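Local coordinates for protein methane monooxygenase hydroxylase, MmoD (Methylosinus sporium, PDB 6D7K) that binds the hydroxylase component of soluble methane monooxygenase and probably regulates the enzyme by inhibiting it, at residues A23-F28 with S67-Q72; A27-L32 with D56-A61. All coordinates share one frame; numbering follows the deposited sequence.

Contact 1: residues A23-F28 with S67-Q72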
ATOM      1  N   ALA H  23       4.970 -22.808  22.165  1.00 44.39           N
ATOM      2  CA  ALA H  23       5.909 -23.073  21.074  1.00 49.26           C
ATOM      3  C   ALA H  23       5.871 -21.981  20.009  1.00 52.48           C
ATOM      4  O   ALA H  23       6.901 -21.686  19.391  1.00 50.93           O
ATOM      5  CB  ALA H  23       5.618 -24.430  20.439  1.00 44.00           C
ATOM      6  N   ARG H  24       4.703 -21.368  19.791  1.00 48.62           N
ATOM      7  CA  ARG H  24       4.498 -20.448  18.689  1.00 48.80           C
ATOM      8  C   ARG H  24       4.082 -19.046  19.101  1.00 47.36           C
ATOM      9  O   ARG H  24       4.407 -18.103  18.381  1.00 52.40           O
ATOM     10  CB  ARG H  24       3.446 -21.009  17.715  1.00 55.71           C
ATOM     11  CG  ARG H  24       4.048 -21.560  16.414  1.00 69.46           C
ATOM     12  CD  ARG H  24       3.031 -22.330  15.556  1.00 74.38           C
ATOM     13  NE  ARG H  24       1.905 -21.506  15.118  1.00 72.92           N
ATOM     14  CZ  ARG H  24       1.790 -20.966  13.907  1.00 75.49           C
ATOM     15  NH1 ARG H  24       2.734 -21.154  12.998  1.00 73.85           N
ATOM     16  NH2 ARG H  24       0.726 -20.229  13.606  1.00 75.90           N
ATOM     17  N   TYR H  25       3.384 -18.861  20.220  1.00 48.63           N
ATOM     18  CA  TYR H  25       2.849 -17.549  20.578  1.00 44.47           C
ATOM     19  C   TYR H  25       3.503 -17.000  21.840  1.00 39.01           C
ATOM     20  O   TYR H  25       3.869 -17.754  22.739  1.00 38.11           O
ATOM     21  CB  TYR H  25       1.340 -17.617  20.750  1.00 37.80           C
ATOM     22  CG  TYR H  25       0.611 -17.834  19.438  1.00 44.96           C
ATOM     23  CD1 TYR H  25       0.452 -16.787  18.522  1.00 46.02           C
ATOM     24  CD2 TYR H  25       0.082 -19.075  19.109  1.00 43.70           C
ATOM     25  CE1 TYR H  25      -0.222 -16.977  17.316  1.00 44.54           C
ATOM     26  CE2 TYR H  25      -0.597 -19.273  17.907  1.00 45.94           C
ATOM     27  CZ  TYR H  25      -0.742 -18.224  17.015  1.00 46.93           C
ATOM     28  OH  TYR H  25      -1.399 -18.424  15.820  1.00 48.44           O
ATOM     29  N   GLU H  26       3.686 -15.682  21.878  1.00 38.65           N
ATOM     30  CA  GLU H  26       4.052 -14.964  23.090  1.00 40.04           C
ATOM     31  C   GLU H  26       3.134 -13.758  23.241  1.00 40.27           C
ATOM     32  O   GLU H  26       2.687 -13.187  22.242  1.00 41.86           O
ATOM     33  CB  GLU H  26       5.505 -14.500  23.062  1.00 33.30           C
ATOM     34  CG  GLU H  26       6.497 -15.637  23.061  1.00 46.62           C
ATOM     35  CD  GLU H  26       7.904 -15.196  23.434  1.00 54.12           C
ATOM     36  OE1 GLU H  26       8.502 -14.400  22.673  1.00 58.96           O
ATOM     37  OE2 GLU H  26       8.407 -15.646  24.497  1.00 56.36           O
ATOM     38  N   ALA H  27       2.853 -13.359  24.487  1.00 34.41           N
ATOM     39  CA  ALA H  27       2.091 -12.136  24.723  1.00 34.30           C
ATOM     40  C   ALA H  27       2.671 -11.372  25.903  1.00 35.54           C
ATOM     41  O   ALA H  27       2.975 -11.960  26.942  1.00 39.17           O
ATOM     42  CB  ALA H  27       0.611 -12.439  24.967  1.00 31.14           C
ATOM     43  N   PHE H  28       2.827 -10.067  25.740  1.00 34.31           N
ATOM     44  CA  PHE H  28       3.345  -9.213  26.793  1.00 31.10           C
ATOM     45  C   PHE H  28       2.273  -8.208  27.188  1.00 36.41           C
ATOM     46  O   PHE H  28       1.355  -7.922  26.415  1.00 41.23           O
ATOM     47  CB  PHE H  28       4.620  -8.491  26.347  1.00 38.22           C
ATOM     48  CG  PHE H  28       5.779  -9.428  26.054  1.00 42.74           C
ATOM     49  CD1 PHE H  28       5.897 -10.059  24.811  1.00 39.92           C
ATOM     50  CD2 PHE H  28       6.747  -9.685  27.022  1.00 37.71           C
ATOM     51  CE1 PHE H  28       6.960 -10.926  24.555  1.00 45.48           C
ATOM     52  CE2 PHE H  28       7.795 -10.561  26.768  1.00 42.05           C
ATOM     53  CZ  PHE H  28       7.907 -11.172  25.535  1.00 41.87           C
ATOM     54  N   SER H  67      -7.235 -17.939  21.435  1.00 35.67           N
ATOM     55  CA  SER H  67      -8.175 -18.980  21.047  1.00 40.04           C
ATOM     56  C   SER H  67      -8.555 -18.826  19.585  1.00 43.46           C
ATOM     57  O   SER H  67      -8.734 -19.819  18.874  1.00 45.28           O
ATOM     58  CB  SER H  67      -9.411 -18.927  21.942  1.00 42.07           C
ATOM     59  OG  SER H  67     -10.602 -19.001  21.189  1.00 50.92           O
ATOM     60  N   HIS H  68      -8.638 -17.586  19.111  1.00 41.80           N
ATOM     61  CA  HIS H  68      -9.031 -17.347  17.731  1.00 42.94           C
ATOM     62  C   HIS H  68      -7.893 -17.711  16.794  1.00 43.86           C
ATOM     63  O   HIS H  68      -8.084 -18.466  15.837  1.00 44.75           O
ATOM     64  CB  HIS H  68      -9.473 -15.885  17.561  1.00 40.76           C
ATOM     65  CG  HIS H  68      -9.422 -15.387  16.152  1.00 38.34           C
ATOM     66  ND1 HIS H  68     -10.206 -15.913  15.145  1.00 40.20           N
ATOM     67  CD2 HIS H  68      -8.669 -14.420  15.576  1.00 37.43           C
ATOM     68  CE1 HIS H  68      -9.928 -15.297  14.009  1.00 41.13           C
ATOM     69  NE2 HIS H  68      -9.002 -14.383  14.243  1.00 40.19           N
ATOM     70  N   PHE H  69      -6.693 -17.203  17.076  1.00 43.26           N
ATOM     71  CA  PHE H  69      -5.516 -17.584  16.304  1.00 43.18           C
ATOM     72  C   PHE H  69      -5.336 -19.097  16.250  1.00 45.12           C
ATOM     73  O   PHE H  69      -5.149 -19.672  15.173  1.00 50.46           O
ATOM     74  CB  PHE H  69      -4.274 -16.909  16.888  1.00 37.25           C
ATOM     75  CG  PHE H  69      -4.229 -15.438  16.636  1.00 36.37           C
ATOM     76  CD1 PHE H  69      -5.197 -14.834  15.861  1.00 40.41           C
ATOM     77  CD2 PHE H  69      -3.224 -14.658  17.151  1.00 36.66           C
ATOM     78  CE1 PHE H  69      -5.161 -13.469  15.615  1.00 38.07           C
ATOM     79  CE2 PHE H  69      -3.185 -13.287  16.905  1.00 34.18           C
ATOM     80  CZ  PHE H  69      -4.147 -12.701  16.143  1.00 33.84           C
ATOM     81  N   LYS H  70      -5.391 -19.766  17.402  1.00 47.65           N
ATOM     82  CA  LYS H  70      -5.144 -21.208  17.412  1.00 54.47           C
ATOM     83  C   LYS H  70      -6.197 -21.964  16.609  1.00 56.06           C
ATOM     84  O   LYS H  70      -5.869 -22.920  15.900  1.00 62.15           O
ATOM     85  CB  LYS H  70      -5.073 -21.726  18.852  1.00 48.74           C
ATOM     86  CG  LYS H  70      -3.854 -21.215  19.602  1.00 48.45           C
ATOM     87  CD  LYS H  70      -3.851 -21.670  21.045  1.00 51.15           C
ATOM     88  CE  LYS H  70      -2.677 -21.077  21.810  1.00 50.85           C
ATOM     89  NZ  LYS H  70      -1.434 -21.857  21.610  1.00 58.10           N
ATOM     90  N   ARG H  71      -7.463 -21.547  16.702  1.00 52.90           N
ATOM     91  CA  ARG H  71      -8.503 -22.110  15.845  1.00 54.12           C
ATOM     92  C   ARG H  71      -8.161 -21.939  14.369  1.00 58.63           C
ATOM     93  O   ARG H  71      -8.397 -22.845  13.562  1.00 61.25           O
ATOM     94  CB  ARG H  71      -9.845 -21.450  16.151  1.00 53.62           C
ATOM     95  CG  ARG H  71     -10.875 -22.378  16.744  1.00 55.92           C
ATOM     96  CD  ARG H  71     -12.146 -21.627  17.059  1.00 60.43           C
ATOM     97  NE  ARG H  71     -12.293 -21.360  18.489  1.00 57.28           N
ATOM     98  CZ  ARG H  71     -12.925 -22.174  19.332  1.00 58.03           C
ATOM     99  NH1 ARG H  71     -13.457 -23.300  18.872  1.00 56.83           N
ATOM    100  NH2 ARG H  71     -13.026 -21.864  20.630  1.00 58.16           N
ATOM    101  N   GLN H  72      -7.621 -20.777  13.994  1.00 55.01           N
ATOM    102  CA  GLN H  72      -7.188 -20.577  12.616  1.00 55.42           C
ATOM    103  C   GLN H  72      -6.115 -21.586  12.245  1.00 62.60           C
ATOM    104  O   GLN H  72      -6.193 -22.236  11.197  1.00 67.64           O
ATOM    105  CB  GLN H  72      -6.683 -19.141  12.406  1.00 48.05           C
ATOM    106  CG  GLN H  72      -7.797 -18.091  12.401  1.00 52.10           C
ATOM    107  CD  GLN H  72      -7.406 -16.755  11.769  1.00 52.26           C
ATOM    108  OE1 GLN H  72      -6.403 -16.136  12.145  1.00 49.16           O
ATOM    109  NE2 GLN H  72      -8.214 -16.301  10.807  1.00 50.52           N
TER
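Both aromatic side chains take the same first torsion, with CG anti to the carbonyl carbon and beside the backbone N (chi1 -70° in Y25, -71° in F69), which sends one ring from strand 25-31 and the other from helix 55-74 into the layer between the strand and the helix. The setting is a beta-meander of four antiparallel strands with the C-terminal helix laid over one face. The CA atoms of Y25 and K70 are 9.3 Å apart, and the Y25 side chain lies between the two backbones. Its CZ lies 3.8 Å from F69 CB, and its CE1 is equally far, 3.8 Å, from F69 CD2; the two side chains meet at a slant rather than stacking. The K70 chain runs alongside Y25 the opposite way, its CG 4.2 Å from Y25 CE2, and a bend at chi4 (-83°) turns its ammonium group to a salt bridge with D22, whose carboxylate also accepts the backbone N-H of Y25. The phenol oxygen of buried Y25 has hydrogen bonds to D73 and R42, and R42 makes a cation-pi contact with F69 as well. Were Y25 an alanine, D73 and R42 would probably lose their shared hydroxyl partner and a gap would open between F69 and the strand. At the K70 end of the ring, the lysine NZ stands 4.0 Å from Y25 CD2.

Contact 2: residues A27-L32 with D56-A61; sequences AFTVDL and DSSRKA
S58 OG has two partners: T29 OG1, 3.1 Å away on the facing strand, and the main-chain carbonyl oxygen of S54, one turn back along the chain. The hydroxyl thus ties the first turn of helix 55-74 both to its own start and to the sheet. Its partner reaches it because T29 OG1 lies opposite the backbone N about the CA-CB bond (chi1 -168°), which places the oxygen within bonding distance of S58 OG. The carbons stay further off: the CB atoms of T29 and S58 are 4.1 Å apart. Small side chains let the backbones come close here, the CA atoms of T29 and S58 being 6.9 Å apart. Both residues are buried, and each hydroxyl thereby offers the other a polar mate in an otherwise enclosed place; W36 of the next strand packs against both, and F55 also touches T29. On the neighbouring residue, S57 OG instead bonds to an acidic side chain of another protein's chain. The pair illustrates a polar link within a buried interface, here joining the N-terminal turn of a helix to an inner strand of the antiparallel meander it packs on.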
ATOM      1  N   ALA H  27       2.853 -13.359  24.487  1.00 34.41           N
ATOM      2  CA  ALA H  27       2.091 -12.136  24.723  1.00 34.30           C
ATOM      3  C   ALA H  27       2.671 -11.372  25.903  1.00 35.54           C
ATOM      4  O   ALA H  27       2.975 -11.960  26.942  1.00 39.17           O
ATOM      5  CB  ALA H  27       0.611 -12.439  24.967  1.00 31.14           C
ATOM      6  N   PHE H  28       2.827 -10.067  25.740  1.00 34.31           N
ATOM      7  CA  PHE H  28       3.345  -9.213  26.793  1.00 31.10           C
ATOM      8  C   PHE H  28       2.273  -8.208  27.188  1.00 36.41           C
ATOM      9  O   PHE H  28       1.355  -7.922  26.415  1.00 41.23           O
ATOM     10  CB  PHE H  28       4.620  -8.491  26.347  1.00 38.22           C
ATOM     11  CG  PHE H  28       5.779  -9.428  26.054  1.00 42.74           C
ATOM     12  CD1 PHE H  28       5.897 -10.059  24.811  1.00 39.92           C
ATOM     13  CD2 PHE H  28       6.747  -9.685  27.022  1.00 37.71           C
ATOM     14  CE1 PHE H  28       6.960 -10.926  24.555  1.00 45.48           C
ATOM     15  CE2 PHE H  28       7.795 -10.561  26.768  1.00 42.05           C
ATOM     16  CZ  PHE H  28       7.907 -11.172  25.535  1.00 41.87           C
ATOM     17  N   THR H  29       2.450  -7.619  28.342  1.00 33.51           N
ATOM     18  CA  THR H  29       1.609  -6.575  28.862  1.00 33.94           C
ATOM     19  C   THR H  29       2.386  -5.601  29.720  1.00 33.57           C
ATOM     20  O   THR H  29       3.214  -5.964  30.442  1.00 36.82           O
ATOM     21  CB  THR H  29       0.373  -7.094  29.577  1.00 34.47           C
ATOM     22  OG1 THR H  29      -0.490  -6.010  29.795  1.00 34.68           O
ATOM     23  CG2 THR H  29       0.699  -7.623  30.830  1.00 33.46           C
ATOM     24  N   VAL H  30       2.093  -4.335  29.595  1.00 31.83           N
ATOM     25  CA  VAL H  30       2.745  -3.318  30.344  1.00 33.97           C
ATOM     26  C   VAL H  30       1.755  -2.325  30.906  1.00 37.60           C
ATOM     27  O   VAL H  30       0.843  -1.978  30.278  1.00 33.87           O
ATOM     28  CB  VAL H  30       3.776  -2.622  29.481  1.00 31.19           C
ATOM     29  CG1 VAL H  30       3.123  -1.840  28.409  1.00 29.16           C
ATOM     30  CG2 VAL H  30       4.622  -1.711  30.276  1.00 32.74           C
ATOM     31  N   ASP H  31       1.977  -1.910  32.138  1.00 40.40           N
ATOM     32  CA  ASP H  31       1.186  -0.969  32.887  1.00 38.26           C
ATOM     33  C   ASP H  31       1.564   0.413  32.477  1.00 36.30           C
ATOM     34  O   ASP H  31       2.662   0.808  32.625  1.00 35.52           O
ATOM     35  CB  ASP H  31       1.562  -1.145  34.335  1.00 38.71           C
ATOM     36  CG  ASP H  31       0.608  -0.534  35.284  1.00 46.01           C
ATOM     37  OD1 ASP H  31      -0.285   0.190  34.889  1.00 47.09           O
ATOM     38  OD2 ASP H  31       0.752  -0.791  36.462  1.00 44.75           O
ATOM     39  N   LEU H  32       0.614   1.170  31.995  1.00 32.94           N
ATOM     40  CA  LEU H  32       0.905   2.482  31.564  1.00 34.63           C
ATOM     41  C   LEU H  32       0.201   3.526  32.349  1.00 41.47           C
ATOM     42  O   LEU H  32       0.108   4.598  31.850  1.00 41.70           O
ATOM     43  CB  LEU H  32       0.477   2.643  30.128  1.00 34.35           C
ATOM     44  CG  LEU H  32       1.118   1.935  28.964  1.00 35.21           C
ATOM     45  CD1 LEU H  32       0.495   2.477  27.721  1.00 34.21           C
ATOM     46  CD2 LEU H  32       2.595   2.156  28.919  1.00 31.44           C
ATOM     47  N   ASP H  56      -5.186  -8.273  35.034  1.00 35.52           N
ATOM     48  CA  ASP H  56      -6.103  -9.412  35.012  1.00 36.81           C
ATOM     49  C   ASP H  56      -6.813  -9.524  33.667  1.00 37.31           C
ATOM     50  O   ASP H  56      -6.885 -10.615  33.082  1.00 36.68           O
ATOM     51  CB  ASP H  56      -7.147  -9.301  36.131  1.00 48.57           C
ATOM     52  CG  ASP H  56      -6.547  -9.039  37.510  1.00 53.57           C
ATOM     53  OD1 ASP H  56      -5.782  -8.054  37.693  1.00 54.26           O
ATOM     54  OD2 ASP H  56      -6.896  -9.811  38.428  1.00 56.10           O
ATOM     55  N   SER H  57      -7.382  -8.408  33.171  1.00 36.47           N
ATOM     56  CA  SER H  57      -8.137  -8.439  31.915  1.00 33.40           C
ATOM     57  C   SER H  57      -7.224  -8.461  30.687  1.00 32.39           C
ATOM     58  O   SER H  57      -7.662  -8.890  29.616  1.00 33.19           O
ATOM     59  CB  SER H  57      -9.122  -7.261  31.847  1.00 31.34           C
ATOM     60  OG  SER H  57      -8.546  -6.020  32.244  1.00 33.73           O
ATOM     61  N   SER H  58      -5.975  -8.013  30.824  1.00 29.49           N
ATOM     62  CA  SER H  58      -4.969  -8.286  29.810  1.00 30.57           C
ATOM     63  C   SER H  58      -4.869  -9.776  29.536  1.00 35.99           C
ATOM     64  O   SER H  58      -4.851 -10.209  28.373  1.00 35.50           O
ATOM     65  CB  SER H  58      -3.616  -7.754  30.260  1.00 34.00           C
ATOM     66  OG  SER H  58      -3.575  -6.344  30.216  1.00 37.98           O
ATOM     67  N   ARG H  59      -4.787 -10.580  30.600  1.00 37.78           N
ATOM     68  CA  ARG H  59      -4.662 -12.021  30.412  1.00 33.56           C
ATOM     69  C   ARG H  59      -5.890 -12.586  29.726  1.00 32.19           C
ATOM     70  O   ARG H  59      -5.785 -13.391  28.795  1.00 36.20           O
ATOM     71  CB  ARG H  59      -4.441 -12.709  31.753  1.00 35.56           C
ATOM     72  CG  ARG H  59      -3.145 -12.301  32.420  1.00 39.56           C
ATOM     73  CD  ARG H  59      -3.014 -12.919  33.787  1.00 40.72           C
ATOM     74  NE  ARG H  59      -2.364 -14.218  33.737  1.00 42.98           N
ATOM     75  CZ  ARG H  59      -2.183 -15.005  34.794  1.00 46.02           C
ATOM     76  NH1 ARG H  59      -2.619 -14.640  35.995  1.00 40.07           N
ATOM     77  NH2 ARG H  59      -1.559 -16.167  34.645  1.00 51.48           N
ATOM     78  N   LYS H  60      -7.069 -12.168  30.169  1.00 38.54           N
ATOM     79  CA  LYS H  60      -8.306 -12.678  29.592  1.00 36.86           C
ATOM     80  C   LYS H  60      -8.428 -12.268  28.132  1.00 33.05           C
ATOM     81  O   LYS H  60      -8.822 -13.078  27.284  1.00 31.81           O
ATOM     82  CB  LYS H  60      -9.485 -12.169  30.420  1.00 32.99           C
ATOM     83  CG  LYS H  60      -9.502 -12.727  31.828  1.00 35.92           C
ATOM     84  CD  LYS H  60     -10.176 -14.106  31.858  1.00 45.59           C
ATOM     85  CE  LYS H  60     -11.462 -14.104  30.993  1.00 52.35           C
ATOM     86  NZ  LYS H  60     -12.124 -15.443  30.786  1.00 54.64           N
ATOM     87  N   ALA H  61      -8.053 -11.019  27.826  1.00 29.86           N
ATOM     88  CA  ALA H  61      -8.081 -10.518  26.460  1.00 30.40           C
ATOM     89  C   ALA H  61      -7.159 -11.323  25.550  1.00 36.75           C
ATOM     90  O   ALA H  61      -7.570 -11.785  24.476  1.00 33.12           O
ATOM     91  CB  ALA H  61      -7.672  -9.047  26.456  1.00 34.77           C
TER

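Contacts 1 and 2 join the same two elements, strand 25-31 and helix 55-74, at places whose centres are about 15 Å apart, on opposite sides of the chain's centre. Strand and helix run in opposing senses: the start of the strand meets the late helix at 67-72, whereas its end meets the first helical turns at 56-61. Between the two, A27, common to both ranges, packs on V62. The strands 36-42 and 45-52 intervene in sequence, so the helix returns over the face of the meander and is fixed near both ends. Residues of this helix, H68 among them, also bond to chains of another protein, so the same element serves fold and complex.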